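Alpha/beta hydrolase (Pseudomonas aeruginosa PAO1, PDB 4R1D) binds calcium and probably acts as a lipase effector of the H2 type VI secretion system, forming a complex with Tli4. Local coordinates at residues A[187-190]-A[191-195]; A[166-169]-A[170-174]. All coordinates share one frame; numbering follows the deposited sequence.

Interaction 1 of 2, residues A[187-190]-A[191-195]; sequences GPID and EEELL
Asp190 and Glu193 exchange hydrogen bonds across the first turn of helix 191-197 and form a capping box, with Asp190 as the N-cap. In one direction Glu193 N donates to Asp190 OD1 at 2.8 Å, meeting the oxygen nearly along its C-O bond. In the other, Asp190 N reaches Glu193 OE1 at 3.0 Å, coming from above the carboxylate plane, 37° out of it. The Asp190 carboxylate can turn back over the helix start because its CG stands between the backbone N and the carbonyl carbon (chi1 70°), while the Glu193 chain runs extended back to the loop. Behind the box, the first helical bond is made, Leu194 N to Asp190 O at 3.2 Å. A hydrophobic staple flanks the box: Ile189 CG2 packs on Leu194 CG at 3.5 Å, the two side chains crossing at about a right angle, and both also rest on Ile553 of helix 542-556. From that helix Lys554 makes a salt bridge with Glu193 OE2 and a hydrogen bond with Pro188 O. The two carboxylates come close, OD1 of Asp190 lying 3.9 Å from OE1 of Glu193; Lys554 and the N-terminal end of the helix probably offset their repulsion.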
ATOM      1  N   GLY A 187      29.894   6.593  20.404  1.00 18.83           N
ATOM      2  CA  GLY A 187      30.465   5.757  21.444  1.00 19.97           C
ATOM      3  C   GLY A 187      29.382   5.038  22.215  1.00 20.09           C
ATOM      4  O   GLY A 187      28.199   5.206  21.928  1.00 19.89           O
ATOM      5  N   PRO A 188      29.776   4.227  23.202  1.00 20.72           N
ATOM      6  CA  PRO A 188      28.791   3.467  23.973  1.00 18.41           C
ATOM      7  C   PRO A 188      27.900   4.395  24.779  1.00 21.54           C
ATOM      8  O   PRO A 188      28.280   5.535  25.052  1.00 18.57           O
ATOM      9  CB  PRO A 188      29.658   2.634  24.924  1.00 22.21           C
ATOM     10  CG  PRO A 188      30.932   3.405  25.037  1.00 24.19           C
ATOM     11  CD  PRO A 188      31.152   3.984  23.674  1.00 23.43           C
ATOM     12  N   ILE A 189      26.718   3.905  25.138  1.00 19.37           N
ATOM     13  CA  ILE A 189      25.857   4.595  26.079  1.00 16.32           C
ATOM     14  C   ILE A 189      26.552   4.565  27.441  1.00 17.39           C
ATOM     15  O   ILE A 189      27.180   3.562  27.794  1.00 20.20           O
ATOM     16  CB  ILE A 189      24.496   3.886  26.177  1.00 20.47           C
ATOM     17  CG1 ILE A 189      23.668   4.137  24.911  1.00 19.21           C
ATOM     18  CG2 ILE A 189      23.729   4.335  27.406  1.00 19.71           C
ATOM     19  CD1 ILE A 189      22.519   3.141  24.710  1.00 17.59           C
ATOM     20  N   ASP A 190      26.465   5.663  28.180  1.00 19.55           N
ATOM     21  CA  ASP A 190      27.017   5.705  29.530  1.00 20.64           C
ATOM     22  C   ASP A 190      25.945   6.000  30.571  1.00 21.26           C
ATOM     23  O   ASP A 190      24.781   6.240  30.236  1.00 18.17           O
ATOM     24  CB  ASP A 190      28.222   6.664  29.644  1.00 20.35           C
ATOM     25  CG  ASP A 190      27.848   8.133  29.522  1.00 20.69           C
ATOM     26  OD1 ASP A 190      26.700   8.528  29.836  1.00 22.83           O
ATOM     27  OD2 ASP A 190      28.733   8.923  29.122  1.00 27.96           O
ATOM     28  N   GLU A 191      26.337   5.972  31.842  1.00 20.07           N
ATOM     29  CA  GLU A 191      25.365   6.081  32.926  1.00 19.00           C
ATOM     30  C   GLU A 191      24.717   7.465  32.971  1.00 16.54           C
ATOM     31  O   GLU A 191      23.524   7.591  33.253  1.00 19.23           O
ATOM     32  CB  GLU A 191      26.018   5.750  34.278  1.00 19.03           C
ATOM     33  CG  GLU A 191      25.017   5.651  35.421  1.00 20.23           C
ATOM     34  CD  GLU A 191      25.663   5.318  36.748  1.00 21.31           C
ATOM     35  OE1 GLU A 191      26.876   5.002  36.772  1.00 23.80           O
ATOM     36  OE2 GLU A 191      24.951   5.372  37.767  1.00 23.32           O
ATOM     37  N   GLU A 192      25.509   8.505  32.712  1.00 16.14           N
ATOM     38  CA  GLU A 192      24.980   9.867  32.540  1.00 16.54           C
ATOM     39  C   GLU A 192      23.810   9.917  31.591  1.00 17.18           C
ATOM     40  O   GLU A 192      22.769  10.507  31.880  1.00 17.42           O
ATOM     41  CB  GLU A 192      26.008  10.724  31.830  1.00 23.94           C
ATOM     42  CG  GLU A 192      26.445  11.821  32.618  1.00 33.60           C
ATOM     43  CD  GLU A 192      27.125  11.273  33.780  1.00 22.38           C
ATOM     44  OE1 GLU A 192      26.478  11.210  34.836  1.00 20.23           O
ATOM     45  OE2 GLU A 192      28.285  10.857  33.599  1.00 27.85           O
ATOM     46  N   GLU A 193      24.047   9.362  30.413  1.00 20.68           N
ATOM     47  CA  GLU A 193      23.087   9.422  29.319  1.00 18.46           C
ATOM     48  C   GLU A 193      21.777   8.749  29.686  1.00 20.66           C
ATOM     49  O   GLU A 193      20.702   9.276  29.387  1.00 19.74           O
ATOM     50  CB  GLU A 193      23.685   8.815  28.047  1.00 18.43           C
ATOM     51  CG  GLU A 193      24.802   9.665  27.450  1.00 20.03           C
ATOM     52  CD  GLU A 193      25.468   9.002  26.265  1.00 16.02           C
ATOM     53  OE1 GLU A 193      25.483   7.760  26.208  1.00 18.44           O
ATOM     54  OE2 GLU A 193      25.950   9.728  25.378  1.00 22.50           O
ATOM     55  N   LEU A 194      21.860   7.599  30.350  1.00 17.33           N
ATOM     56  CA  LEU A 194      20.649   6.907  30.779  1.00 18.04           C
ATOM     57  C   LEU A 194      19.929   7.680  31.881  1.00 21.23           C
ATOM     58  O   LEU A 194      18.704   7.746  31.913  1.00 18.55           O
ATOM     59  CB  LEU A 194      20.968   5.486  31.246  1.00 18.16           C
ATOM     60  CG  LEU A 194      21.498   4.584  30.121  1.00 19.52           C
ATOM     61  CD1 LEU A 194      22.090   3.308  30.666  1.00 20.27           C
ATOM     62  CD2 LEU A 194      20.386   4.292  29.110  1.00 16.65           C
ATOM     63  N   LEU A 195      20.682   8.262  32.800  1.00 17.48           N
ATOM     64  CA  LEU A 195      20.031   9.041  33.842  1.00 16.53           C
ATOM     65  C   LEU A 195      19.300  10.215  33.208  1.00 19.73           C
ATOM     66  O   LEU A 195      18.156  10.514  33.546  1.00 19.86           O
ATOM     67  CB  LEU A 195      21.057   9.540  34.866  1.00 20.17           C
ATOM     68  CG  LEU A 195      20.516  10.335  36.059  1.00 24.82           C
ATOM     69  CD1 LEU A 195      19.428   9.565  36.805  1.00 19.66           C
ATOM     70  CD2 LEU A 195      21.670  10.676  37.005  1.00 22.58           C
TER

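Interaction 2 of 2, residues A[166-169]-A[170-174]; sequences AWWN and DEALS
Trp167 and Glu171 meet where a type I beta turn, Trp167 to Asp170, runs directly into the 3-10 segment 171-173. From its backbone Glu171 sends CB over one face of the indole, a CH-pi contact 3.6 Å from the centroid of the five-membered ring and 19° off its normal. CG lies above the plane but just beyond the CD1-NE1 edge, and the bend at chi2 (90°) turns CD toward Trp167 CA. At the tip, OE1 lies 3.4 Å from Trp167 CA and accepts a hydrogen bond from a water at 2.8 Å; the same water donates to Asn169 OD1 and accepts from Trp167 N, so it ties the turn residues Trp167 and Asn169 to Glu171 of the 3-10 segment. Farther along the indole, Ala172 CB touches Trp167 CZ3 at 3.6 Å and reaches Trp168 CE3, so the methyl sits beside the junction of the two indoles. Trp546 of helix 542-556 meets the Trp167 ring and donates from NE1 to Glu171 O, whereas Trp168 NE1 is bonded to Arg154 O of helix 141-155. The backbone fold is held at Trp167 O, which takes Ala172 N at 2.9 Å and Asp170 N at 3.2 Å from opposite faces of its carbonyl plane.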
ATOM      1  N   ALA A 166      16.862  -3.572  34.153  1.00 20.51           N
ATOM      2  CA  ALA A 166      17.268  -4.685  33.303  1.00 22.36           C
ATOM      3  C   ALA A 166      17.538  -4.245  31.880  1.00 18.94           C
ATOM      4  O   ALA A 166      16.856  -3.361  31.356  1.00 21.43           O
ATOM      5  CB  ALA A 166      16.200  -5.786  33.321  1.00 25.52           C
ATOM      6  N   TRP A 167      18.534  -4.880  31.270  1.00 20.73           N
ATOM      7  CA  TRP A 167      18.941  -4.616  29.890  1.00 20.47           C
ATOM      8  C   TRP A 167      19.770  -3.335  29.775  1.00 20.01           C
ATOM      9  O   TRP A 167      20.890  -3.353  29.241  1.00 18.29           O
ATOM     10  CB  TRP A 167      17.733  -4.597  28.940  1.00 18.44           C
ATOM     11  CG  TRP A 167      18.138  -4.747  27.497  1.00 16.61           C
ATOM     12  CD1 TRP A 167      18.352  -5.914  26.817  1.00 20.57           C
ATOM     13  CD2 TRP A 167      18.411  -3.688  26.575  1.00 14.73           C
ATOM     14  NE1 TRP A 167      18.730  -5.644  25.516  1.00 21.68           N
ATOM     15  CE2 TRP A 167      18.771  -4.284  25.347  1.00 15.76           C
ATOM     16  CE3 TRP A 167      18.368  -2.293  26.663  1.00 15.62           C
ATOM     17  CZ2 TRP A 167      19.088  -3.533  24.220  1.00 18.00           C
ATOM     18  CZ3 TRP A 167      18.684  -1.547  25.543  1.00 15.11           C
ATOM     19  CH2 TRP A 167      19.043  -2.170  24.336  1.00 15.63           C
ATOM     20  N   TRP A 168      19.236  -2.233  30.295  1.00 19.27           N
ATOM     21  CA  TRP A 168      19.961  -0.964  30.288  1.00 20.97           C
ATOM     22  C   TRP A 168      21.256  -1.085  31.082  1.00 19.25           C
ATOM     23  O   TRP A 168      22.232  -0.415  30.790  1.00 19.95           O
ATOM     24  CB  TRP A 168      19.116   0.162  30.884  1.00 20.48           C
ATOM     25  CG  TRP A 168      17.856   0.458  30.115  1.00 14.99           C
ATOM     26  CD1 TRP A 168      16.574   0.236  30.529  1.00 16.98           C
ATOM     27  CD2 TRP A 168      17.768   0.999  28.796  1.00 15.74           C
ATOM     28  NE1 TRP A 168      15.687   0.630  29.554  1.00 18.76           N
ATOM     29  CE2 TRP A 168      16.395   1.096  28.476  1.00 18.06           C
ATOM     30  CE3 TRP A 168      18.710   1.418  27.854  1.00 16.79           C
ATOM     31  CZ2 TRP A 168      15.947   1.598  27.253  1.00 18.93           C
ATOM     32  CZ3 TRP A 168      18.266   1.922  26.645  1.00 16.63           C
ATOM     33  CH2 TRP A 168      16.895   2.006  26.353  1.00 15.78           C
ATOM     34  N   ASN A 169      21.246  -1.944  32.094  1.00 18.22           N
ATOM     35  CA  ASN A 169      22.398  -2.045  32.988  1.00 20.61           C
ATOM     36  C   ASN A 169      23.514  -2.943  32.482  1.00 20.30           C
ATOM     37  O   ASN A 169      24.540  -3.104  33.157  1.00 25.09           O
ATOM     38  CB  ASN A 169      21.967  -2.483  34.397  1.00 21.27           C
ATOM     39  CG  ASN A 169      21.531  -3.940  34.461  1.00 26.77           C
ATOM     40  OD1 ASN A 169      21.672  -4.701  33.502  1.00 23.09           O
ATOM     41  ND2 ASN A 169      20.990  -4.332  35.609  1.00 26.72           N
ATOM     42  N   ASP A 170      23.333  -3.525  31.302  1.00 19.58           N
ATOM     43  CA  ASP A 170      24.339  -4.437  30.760  1.00 21.51           C
ATOM     44  C   ASP A 170      24.325  -4.400  29.237  1.00 22.07           C
ATOM     45  O   ASP A 170      25.198  -3.782  28.610  1.00 21.11           O
ATOM     46  CB  ASP A 170      24.079  -5.855  31.279  1.00 17.97           C
ATOM     47  CG  ASP A 170      25.119  -6.871  30.802  1.00 28.27           C
ATOM     48  OD1 ASP A 170      25.966  -6.543  29.943  1.00 26.42           O
ATOM     49  OD2 ASP A 170      25.068  -8.016  31.284  1.00 30.74           O
ATOM     50  N   GLU A 171      23.319  -5.035  28.644  1.00 20.47           N
ATOM     51  CA  GLU A 171      23.219  -5.122  27.190  1.00 19.20           C
ATOM     52  C   GLU A 171      23.330  -3.771  26.465  1.00 18.12           C
ATOM     53  O   GLU A 171      23.999  -3.661  25.427  1.00 18.35           O
ATOM     54  CB  GLU A 171      21.917  -5.840  26.789  1.00 19.26           C
ATOM     55  CG  GLU A 171      21.888  -7.338  27.119  1.00 21.36           C
ATOM     56  CD  GLU A 171      21.338  -7.657  28.516  1.00 25.87           C
ATOM     57  OE1 GLU A 171      21.448  -6.818  29.438  1.00 23.19           O
ATOM     58  OE2 GLU A 171      20.797  -8.771  28.692  1.00 33.47           O
ATOM     59  N   ALA A 172      22.661  -2.752  26.991  1.00 17.21           N
ATOM     60  CA  ALA A 172      22.667  -1.439  26.365  1.00 17.50           C
ATOM     61  C   ALA A 172      24.045  -0.802  26.303  1.00 17.91           C
ATOM     62  O   ALA A 172      24.267   0.082  25.492  1.00 17.74           O
ATOM     63  CB  ALA A 172      21.716  -0.507  27.079  1.00 16.97           C
ATOM     64  N   LEU A 173      24.966  -1.248  27.153  1.00 19.04           N
ATOM     65  CA  LEU A 173      26.264  -0.575  27.280  1.00 20.70           C
ATOM     66  C   LEU A 173      27.305  -1.074  26.279  1.00 22.81           C
ATOM     67  O   LEU A 173      28.449  -0.624  26.283  1.00 21.42           O
ATOM     68  CB  LEU A 173      26.796  -0.719  28.714  1.00 20.21           C
ATOM     69  CG  LEU A 173      25.791  -0.315  29.799  1.00 24.08           C
ATOM     70  CD1 LEU A 173      26.348  -0.561  31.201  1.00 22.91           C
ATOM     71  CD2 LEU A 173      25.365   1.154  29.648  1.00 22.58           C
ATOM     72  N   SER A 174      26.897  -2.014  25.433  1.00 22.24           N
ATOM     73  CA  SER A 174      27.767  -2.617  24.428  1.00 23.69           C
ATOM     74  C   SER A 174      28.512  -1.577  23.572  1.00 22.18           C
ATOM     75  O   SER A 174      27.925  -0.590  23.130  1.00 22.14           O
ATOM     76  CB  SER A 174      26.925  -3.557  23.545  1.00 19.66           C
ATOM     77  OG  SER A 174      27.730  -4.240  22.617  1.00 26.08           O
TER
HETATM   78  O   HOH W   1      20.346  -6.831  31.958  1.00 27.14           O

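Interaction 2 comes first along the chain, and both lie in the region between strand 163-164 and strand 201-206, an outermost strand of the parallel sheet. Their centres are about 10 Å apart and they touch directly: Leu194 CD2 packs on Trp168 CE3 at 3.6 Å, and Leu173 CD2 lies 3.5 Å from Ile189 O. The turn at 166-174 and the capped start of helix 191-197 both face helix 542-556, where Ile553 meets side chains of each. Nearby is the calcium site of Glu152, Asp156, Phe202 and Asp203; the Trp168 side chain is about 11 Å from the ion, so the two contacts belong to the surroundings of that site without supplying a ligand.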